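Side-chain contacts in possible MarR-transcriptional regulator (PDB 4B8X), which is of unknown function but, as a winged-helix member of the MarR family, probably binds DNA and regulates transcription: residues Ala95-Asp99 with Lys100-Val104; Ala40-Leu43 with Leu44-Lys48; Thr69-Val72 with Asp73-Arg77. All blocks are in the same frame, centred on the assembly; numbering follows the deposited sequence. Where two conformers were deposited one is given.

Contact 1. Residues Ala95-Asp99 with Lys100-Val104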
loop_
_atom_site.group_PDB
_atom_site.type_symbol
_atom_site.label_atom_id
_atom_site.label_comp_id
_atom_site.label_asym_id
_atom_site.label_seq_id
_atom_site.Cartn_x
_atom_site.Cartn_y
_atom_site.Cartn_z
ATOM N N ALA A 95 -2.185 -1.020 -25.321
ATOM C CA ALA A 95 -3.138 -0.086 -24.757
ATOM C C ALA A 95 -2.758 1.340 -25.177
ATOM O O ALA A 95 -1.604 1.703 -25.050
ATOM C CB ALA A 95 -3.181 -0.202 -23.237
ATOM N N THR A 96 -3.716 2.115 -25.690
ATOM C CA THR A 96 -3.474 3.468 -26.193
ATOM C C THR A 96 -4.450 4.424 -25.515
ATOM O O THR A 96 -5.643 4.184 -25.513
ATOM C CB THR A 96 -3.678 3.530 -27.716
ATOM O OG1 THR A 96 -2.918 2.493 -28.357
ATOM C CG2 THR A 96 -3.281 4.905 -28.244
ATOM N N ILE A 97 -3.936 5.525 -24.957
ATOM C CA ILE A 97 -4.816 6.519 -24.341
ATOM C C ILE A 97 -5.584 7.272 -25.420
ATOM O O ILE A 97 -5.024 7.630 -26.460
ATOM C CB ILE A 97 -4.014 7.477 -23.426
ATOM C CG1 ILE A 97 -4.934 8.319 -22.548
ATOM C CG2 ILE A 97 -3.039 8.323 -24.242
ATOM C CD1 ILE A 97 -4.184 9.080 -21.468
ATOM N N THR A 98 -6.867 7.495 -25.166
ATOM C CA THR A 98 -7.728 8.213 -26.080
ATOM C C THR A 98 -7.662 9.722 -25.770
ATOM O O THR A 98 -7.151 10.137 -24.734
ATOM C CB THR A 98 -9.179 7.756 -25.951
ATOM O OG1 THR A 98 -9.681 8.142 -24.659
ATOM C CG2 THR A 98 -9.317 6.227 -26.163
ATOM N N ASP A 99 -8.194 10.536 -26.661
ATOM C CA ASP A 99 -8.305 11.968 -26.370
ATOM C C ASP A 99 -9.119 12.256 -25.092
ATOM O O ASP A 99 -8.744 13.121 -24.303
ATOM C CB ASP A 99 -8.896 12.736 -27.566
ATOM C CG ASP A 99 -7.939 12.848 -28.740
ATOM O OD1 ASP A 99 -6.741 12.514 -28.618
ATOM O OD2 ASP A 99 -8.404 13.287 -29.807
ATOM N N LYS A 100 -10.196 11.507 -24.865
ATOM C CA LYS A 100 -10.961 11.645 -23.624
ATOM C C LYS A 100 -10.072 11.271 -22.424
ATOM O O LYS A 100 -10.079 11.953 -21.400
ATOM C CB LYS A 100 -12.226 10.787 -23.674
ATOM C CG LYS A 100 -13.081 10.935 -22.430
ATOM C CD LYS A 100 -14.296 10.025 -22.498
ATOM C CE LYS A 100 -15.230 10.193 -21.306
ATOM N NZ LYS A 100 -16.263 9.107 -21.195
ATOM N N GLY A 101 -9.281 10.205 -22.568
ATOM C CA GLY A 101 -8.309 9.822 -21.543
ATOM C C GLY A 101 -7.338 10.932 -21.207
ATOM O O GLY A 101 -7.035 11.190 -20.035
ATOM N N ARG A 102 -6.823 11.594 -22.236
ATOM C CA ARG A 102 -5.897 12.714 -22.047
ATOM C C ARG A 102 -6.572 13.865 -21.307
ATOM O O ARG A 102 -5.972 14.466 -20.424
ATOM C CB ARG A 102 -5.353 13.164 -23.409
ATOM C CG ARG A 102 -4.449 12.126 -24.050
ATOM C CD ARG A 102 -3.854 12.625 -25.358
ATOM N NE ARG A 102 -3.078 11.606 -26.056
ATOM C CZ ARG A 102 -1.822 11.263 -25.762
ATOM N NH1 ARG A 102 -1.160 11.834 -24.757
ATOM N NH2 ARG A 102 -1.192 10.337 -26.485
ATOM N N GLU A 103 -7.817 14.171 -21.649
ATOM C CA GLU A 103 -8.552 15.233 -20.974
ATOM C C GLU A 103 -8.747 14.910 -19.495
ATOM O O GLU A 103 -8.574 15.774 -18.620
ATOM C CB GLU A 103 -9.916 15.468 -21.635
ATOM C CG GLU A 103 -9.845 16.018 -23.055
ATOM C CD GLU A 103 -11.162 15.939 -23.807
ATOM O OE1 GLU A 103 -12.155 15.444 -23.226
ATOM O OE2 GLU A 103 -11.199 16.394 -24.974
ATOM N N VAL A 104 -9.124 13.675 -19.210
ATOM C CA VAL A 104 -9.376 13.270 -17.834
ATOM C C VAL A 104 -8.100 13.291 -17.013
ATOM O O VAL A 104 -8.083 13.824 -15.891
ATOM C CB VAL A 104 -10.068 11.888 -17.788
ATOM C CG1 VAL A 104 -10.010 11.290 -16.386
ATOM C CG2 VAL A 104 -11.491 11.988 -18.351
HETATM O O HOH W 1 -2.702 8.310 -27.938
HETATM O O HOH W 2 -4.941 10.335 -27.813
#
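Thr98 and Gly101 meet where strand 93-97 runs into helix 99-114, their CA atoms 4.8 Å apart. The backbone is extended up to Ile97 and turns helical from Asp99. Thr98 O accepts from Arg102 N at 2.9 Å, and Asp99 O takes the amide of Glu103 in the next helical bond. Thr98 is the N-cap. Its OG1 sits between its own backbone N and carbonyl carbon (chi1 67°), which turns it onto the first turn of the helix, where it accepts from Gly101 N at 3.0 Å in a nearly straight bond (163°). The same hydroxyl is also hydrogen-bonded to Gly79 O. Gly101 leaves room for Ile97, whose CD1 lies 3.7 Å from Gly101 C; a CB at this glycine would clash with Ile97 CG1.

Strand 93-97 is the return strand of the winged-helix wing, and the turn at Thr98 leads from the wing into the following helix. Arg102 reaches back over this turn with its chain extended from CG to NE. Its guanidinium lies flat against Ile97, with CG2 of the isoleucine 3.4 Å above the plane and over its centre. Two waters accept from the guanidinium, at NH2 and at NE. The one at Arg102 NH2 can donate to Ile97 O. The other, in the guanidinium plane, is 2.9 Å from Arg102 NE and lies within hydrogen-bonding distance of Ile97 O and Asp99 OD1. Asp99 OD1 and Arg102 NE are 4.6 Å apart, too far for a salt bridge, with this water lying between them. An alanine at Arg102 would remove the flat cover over Ile97 CG2 and would probably leave both waters without the donors that hold them beside Ile97 O.

Contact 2. Residues Ala40-Leu43 with Leu44-Lys48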
loop_
_atom_site.group_PDB
_atom_site.type_symbol
_atom_site.label_atom_id
_atom_site.label_comp_id
_atom_site.label_asym_id
_atom_site.label_seq_id
_atom_site.Cartn_x
_atom_site.Cartn_y
_atom_site.Cartn_z
ATOM N N ALA A 40 -1.832 4.543 -14.498
ATOM C CA ALA A 40 -1.702 3.923 -15.825
ATOM C C ALA A 40 -1.885 4.962 -16.951
ATOM O O ALA A 40 -1.141 4.960 -17.955
ATOM C CB ALA A 40 -2.686 2.776 -15.976
ATOM N N LEU A 41 -2.870 5.845 -16.802
ATOM C CA LEU A 41 -3.081 6.904 -17.785
ATOM C C LEU A 41 -1.859 7.815 -17.848
ATOM O O LEU A 41 -1.414 8.194 -18.942
ATOM C CB LEU A 41 -4.300 7.750 -17.470
ATOM C CG LEU A 41 -5.655 7.060 -17.615
ATOM C CD1 LEU A 41 -6.782 7.934 -17.109
ATOM C CD2 LEU A 41 -5.898 6.687 -19.074
ATOM N N VAL A 42 -1.299 8.217 -16.706
ATOM C CA VAL A 42 -0.142 9.101 -16.718
ATOM C C VAL A 42 1.005 8.398 -17.469
ATOM O O VAL A 42 1.688 9.026 -18.279
ATOM C CB VAL A 42 0.312 9.482 -15.285
ATOM C CG1 VAL A 42 1.633 10.229 -15.354
ATOM C CG2 VAL A 42 -0.752 10.319 -14.612
ATOM N N LEU A 43 1.240 7.109 -17.208
ATOM C CA LEU A 43 2.293 6.384 -17.883
ATOM C C LEU A 43 2.125 6.499 -19.396
ATOM O O LEU A 43 3.083 6.725 -20.141
ATOM C CB LEU A 43 2.273 4.934 -17.427
ATOM C CG LEU A 43 3.269 3.974 -18.087
ATOM C CD1 LEU A 43 4.719 4.373 -17.901
ATOM C CD2 LEU A 43 3.038 2.549 -17.581
ATOM N N LEU A 44 0.900 6.276 -19.875
ATOM C CA LEU A 44 0.655 6.356 -21.314
ATOM C C LEU A 44 0.964 7.754 -21.885
ATOM O O LEU A 44 1.440 7.872 -23.002
ATOM C CB LEU A 44 -0.767 5.903 -21.637
ATOM C CG LEU A 44 -1.050 4.421 -21.373
ATOM C CD1 LEU A 44 -2.526 4.151 -21.604
ATOM C CD2 LEU A 44 -0.164 3.532 -22.247
ATOM N N THR A 45 0.693 8.816 -21.125
ATOM C CA THR A 45 0.970 10.170 -21.592
ATOM C C THR A 45 2.460 10.492 -21.675
ATOM O O THR A 45 2.797 11.528 -22.234
ATOM C CB THR A 45 0.247 11.267 -20.786
ATOM O OG1 THR A 45 0.780 11.334 -19.459
ATOM C CG2 THR A 45 -1.253 11.075 -20.751
ATOM N N PHE A 46 3.332 9.612 -21.165
ATOM C CA PHE A 46 4.785 9.755 -21.315
ATOM C C PHE A 46 5.379 8.713 -22.271
ATOM O O PHE A 46 6.598 8.603 -22.392
ATOM C CB PHE A 46 5.476 9.723 -19.947
ATOM C CG PHE A 46 5.327 10.991 -19.176
ATOM C CD1 PHE A 46 6.082 12.102 -19.485
ATOM C CD2 PHE A 46 4.393 11.089 -18.160
ATOM C CE1 PHE A 46 5.928 13.274 -18.773
ATOM C CE2 PHE A 46 4.209 12.279 -17.472
ATOM C CZ PHE A 46 4.990 13.352 -17.759
ATOM N N SER A 47 4.512 7.972 -22.958
ATOM C CA SER A 47 4.925 6.918 -23.866
ATOM C C SER A 47 4.708 7.386 -25.294
ATOM O O SER A 47 3.733 8.085 -25.594
ATOM C CB SER A 47 4.085 5.668 -23.573
ATOM O OG SER A 47 4.255 5.230 -22.225
ATOM N N LYS A 48 5.601 6.972 -26.196
ATOM C CA LYS A 48 5.442 7.341 -27.585
ATOM C C LYS A 48 4.048 6.928 -28.095
ATOM O O LYS A 48 3.602 5.755 -27.913
ATOM C CB LYS A 48 6.538 6.712 -28.468
ATOM C CG LYS A 48 6.466 7.196 -29.920
ATOM C CD LYS A 48 7.637 6.744 -30.774
ATOM C CE LYS A 48 7.500 7.275 -32.200
#
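Val42 and Phe46 lie side by side and point the same way at the C-terminal end of helix 35-45. The valine meets the phenylalanine at the ring edge and not over a face: Val42 CG1 lies in the ring plane, 3.9 Å from Phe46 CE2. With CG1 anti to the backbone N (chi1 172°), this methyl is the branch that faces the ring. Val42 O also comes to the ring edge, near Phe46 CD2.

Thr45 has OG1 between its backbone N and its carbonyl carbon (chi1 68°), which puts the hydroxyl on Val42 O. Thr45 OG1 donates to Val42 O at 2.7 Å, tilted 18° from the carbonyl plane. The methyl CG2 of Thr45, anti to the carbonyl carbon, rests 3.4 Å from Leu41 O. Phe46 N makes only a weak bond to Val42 O and a better one, 3.1 Å, to Leu43 O, so the bonding shifts from i+4 to i+3 as the helix ends. In the winged-helix domain this end lies beside the sheet: Leu43, Leu44 and Ser47 touch Leu52 of strand 51-53, and Leu41 and Thr45 touch Val105 of helix 99-114.

Ser47 closes the end from the loop side. Its CB points toward the helix, and Ser47 OG donates to Leu43 O at 2.8 Å. Leu43 O is thus gripped by two donors, Ser47 OG and Phe46 N, which come from opposite faces of its carbonyl plane. Leu44 CG lies 3.5 Å from Ala40 O, the oxygen that accepts from Leu44 N.

Contact 3. Residues Thr69-Val72 with Asp73-Arg77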
loop_
_atom_site.group_PDB
_atom_site.type_symbol
_atom_site.label_atom_id
_atom_site.label_comp_id
_atom_site.label_asym_id
_atom_site.label_seq_id
_atom_site.Cartn_x
_atom_site.Cartn_y
_atom_site.Cartn_z
ATOM N N THR A 69 -4.769 -6.039 -16.601
ATOM C CA THR A 69 -5.961 -6.247 -17.396
ATOM C C THR A 69 -7.164 -5.576 -16.743
ATOM O O THR A 69 -7.957 -4.907 -17.409
ATOM C CB THR A 69 -6.231 -7.738 -17.580
ATOM O OG1 THR A 69 -5.106 -8.340 -18.255
ATOM C CG2 THR A 69 -7.542 -7.969 -18.324
ATOM N N ASN A 70 -7.296 -5.701 -15.420
ATOM C CA ASN A 70 -8.414 -5.046 -14.711
ATOM C C ASN A 70 -8.411 -3.541 -14.955
ATOM O O ASN A 70 -9.427 -2.918 -15.294
ATOM C CB ASN A 70 -8.337 -5.388 -13.214
ATOM C CG ASN A 70 -9.528 -4.877 -12.392
ATOM O OD1 ASN A 70 -9.607 -3.699 -12.040
ATOM N ND2 ASN A 70 -10.403 -5.800 -11.973
ATOM N N THR A 71 -7.250 -2.953 -14.763
ATOM C CA THR A 71 -7.090 -1.504 -14.939
ATOM C C THR A 71 -7.343 -1.028 -16.360
ATOM O O THR A 71 -8.134 -0.085 -16.574
ATOM C CB THR A 71 -5.693 -1.089 -14.454
ATOM O OG1 THR A 71 -5.721 -1.089 -13.033
ATOM C CG2 THR A 71 -5.271 0.311 -14.981
ATOM N N VAL A 72 -6.698 -1.669 -17.322
ATOM C CA VAL A 72 -6.856 -1.294 -18.732
ATOM C C VAL A 72 -8.293 -1.492 -19.159
ATOM O O VAL A 72 -8.862 -0.637 -19.829
ATOM C CB VAL A 72 -5.899 -2.091 -19.649
ATOM C CG1 VAL A 72 -6.264 -1.947 -21.145
ATOM C CG2 VAL A 72 -4.451 -1.657 -19.412
ATOM N N ASP A 73 -8.892 -2.618 -18.766
ATOM C CA ASP A 73 -10.241 -2.934 -19.246
ATOM C C ASP A 73 -11.233 -1.918 -18.601
ATOM O O ASP A 73 -12.182 -1.468 -19.255
ATOM C CB ASP A 73 -10.588 -4.440 -19.087
ATOM C CG ASP A 73 -9.921 -5.341 -20.178
ATOM O OD1 ASP A 73 -9.135 -4.859 -21.018
ATOM O OD2 ASP A 73 -10.176 -6.583 -20.209
ATOM N N ARG A 74 -11.019 -1.493 -17.353
ATOM C CA ARG A 74 -11.876 -0.464 -16.748
ATOM C C ARG A 74 -11.677 0.917 -17.410
ATOM O O ARG A 74 -12.611 1.707 -17.521
ATOM C CB ARG A 74 -11.644 -0.370 -15.232
ATOM C CG ARG A 74 -12.047 -1.609 -14.437
ATOM C CD ARG A 74 -13.550 -1.701 -14.251
ATOM N NE ARG A 74 -14.140 -0.438 -13.820
ATOM C CZ ARG A 74 -14.744 -0.243 -12.651
ATOM N NH1 ARG A 74 -14.859 -1.231 -11.770
ATOM N NH2 ARG A 74 -15.244 0.951 -12.373
ATOM N N LEU A 75 -10.457 1.202 -17.862
ATOM C CA LEU A 75 -10.185 2.435 -18.600
ATOM C C LEU A 75 -10.881 2.372 -19.964
ATOM O O LEU A 75 -11.411 3.388 -20.429
ATOM C CB LEU A 75 -8.686 2.706 -18.750
ATOM C CG LEU A 75 -7.994 3.083 -17.431
ATOM C CD1 LEU A 75 -6.473 3.028 -17.596
ATOM C CD2 LEU A 75 -8.436 4.451 -16.928
ATOM N N VAL A 76 -10.897 1.192 -20.603
ATOM C CA VAL A 76 -11.625 1.021 -21.865
ATOM C C VAL A 76 -13.125 1.223 -21.626
ATOM O O VAL A 76 -13.795 1.905 -22.398
ATOM C CB VAL A 76 -11.398 -0.386 -22.484
ATOM C CG1 VAL A 76 -12.337 -0.625 -23.666
ATOM C CG2 VAL A 76 -9.940 -0.564 -22.867
ATOM N N ARG A 77 -13.643 0.617 -20.568
ATOM C CA ARG A 77 -15.061 0.746 -20.246
ATOM C C ARG A 77 -15.479 2.223 -20.149
ATOM O O ARG A 77 -16.572 2.618 -20.587
ATOM C CB ARG A 77 -15.353 -0.033 -18.955
ATOM C CG ARG A 77 -16.807 -0.271 -18.659
ATOM C CD ARG A 77 -16.985 -0.809 -17.243
ATOM N NE ARG A 77 -16.277 -2.062 -16.965
ATOM C CZ ARG A 77 -16.312 -2.693 -15.784
ATOM N NH1 ARG A 77 -16.960 -2.158 -14.739
ATOM N NH2 ARG A 77 -15.655 -3.830 -15.626
#
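Thr69 and Asp73 are joined first by a backbone bond, Asp73 N to Thr69 O at 2.8 Å. The same i to i+4 pattern links Arg74 to Asn70, Leu75 to Thr71 and Val76 to Val72, as in a regular helix.

Two apolar pairs face different neighbours: Thr71 and Leu75 face helix 35-45, and Val72 and Val76 face strand 81-85. Thr71 CG2 is 4.0 Å from Leu75 CD1, the two side chains running alongside each other. Val72 CG1 and Val76 CG2 are 4.3 Å apart, a loose pairing next to Lys83. Helix 65-77 is in the position of the recognition helix of the winged-helix motif, consistent with a role in DNA binding.

The side chains of Thr69 and Asp73 lie side by side and point the same way. Thr69 CG2, the branch anti to its own N, meets Asp73 OD2 at 3.5 Å, while Asp73 OD1 forms a salt bridge with Lys83. Arg74 runs alongside Asn70; in the conformer given, Arg74 CG is 4.0 Å from Asn70 OD1.

In the fold
From the N terminus, contact 2 comes first, at the end of helix 35-45, then contact 3 in helix 65-77, and contact 1 last, where strand 93-97 passes into helix 99-114. Each is local and closes no long loop, and they follow in series without nesting or crossing. In space they meet. Ile97 CD1 of contact 1 packs 3.6 Å from Thr45 CG2 of contact 2. Ala40 and Leu41 of contact 2 meet Thr71 and Leu75 of contact 3. Contacts 1 and 3 touch more thinly, through Ala95 and Val72. Together they tie helices 35-45 and 65-77 to the wing strand and to helix 99-114.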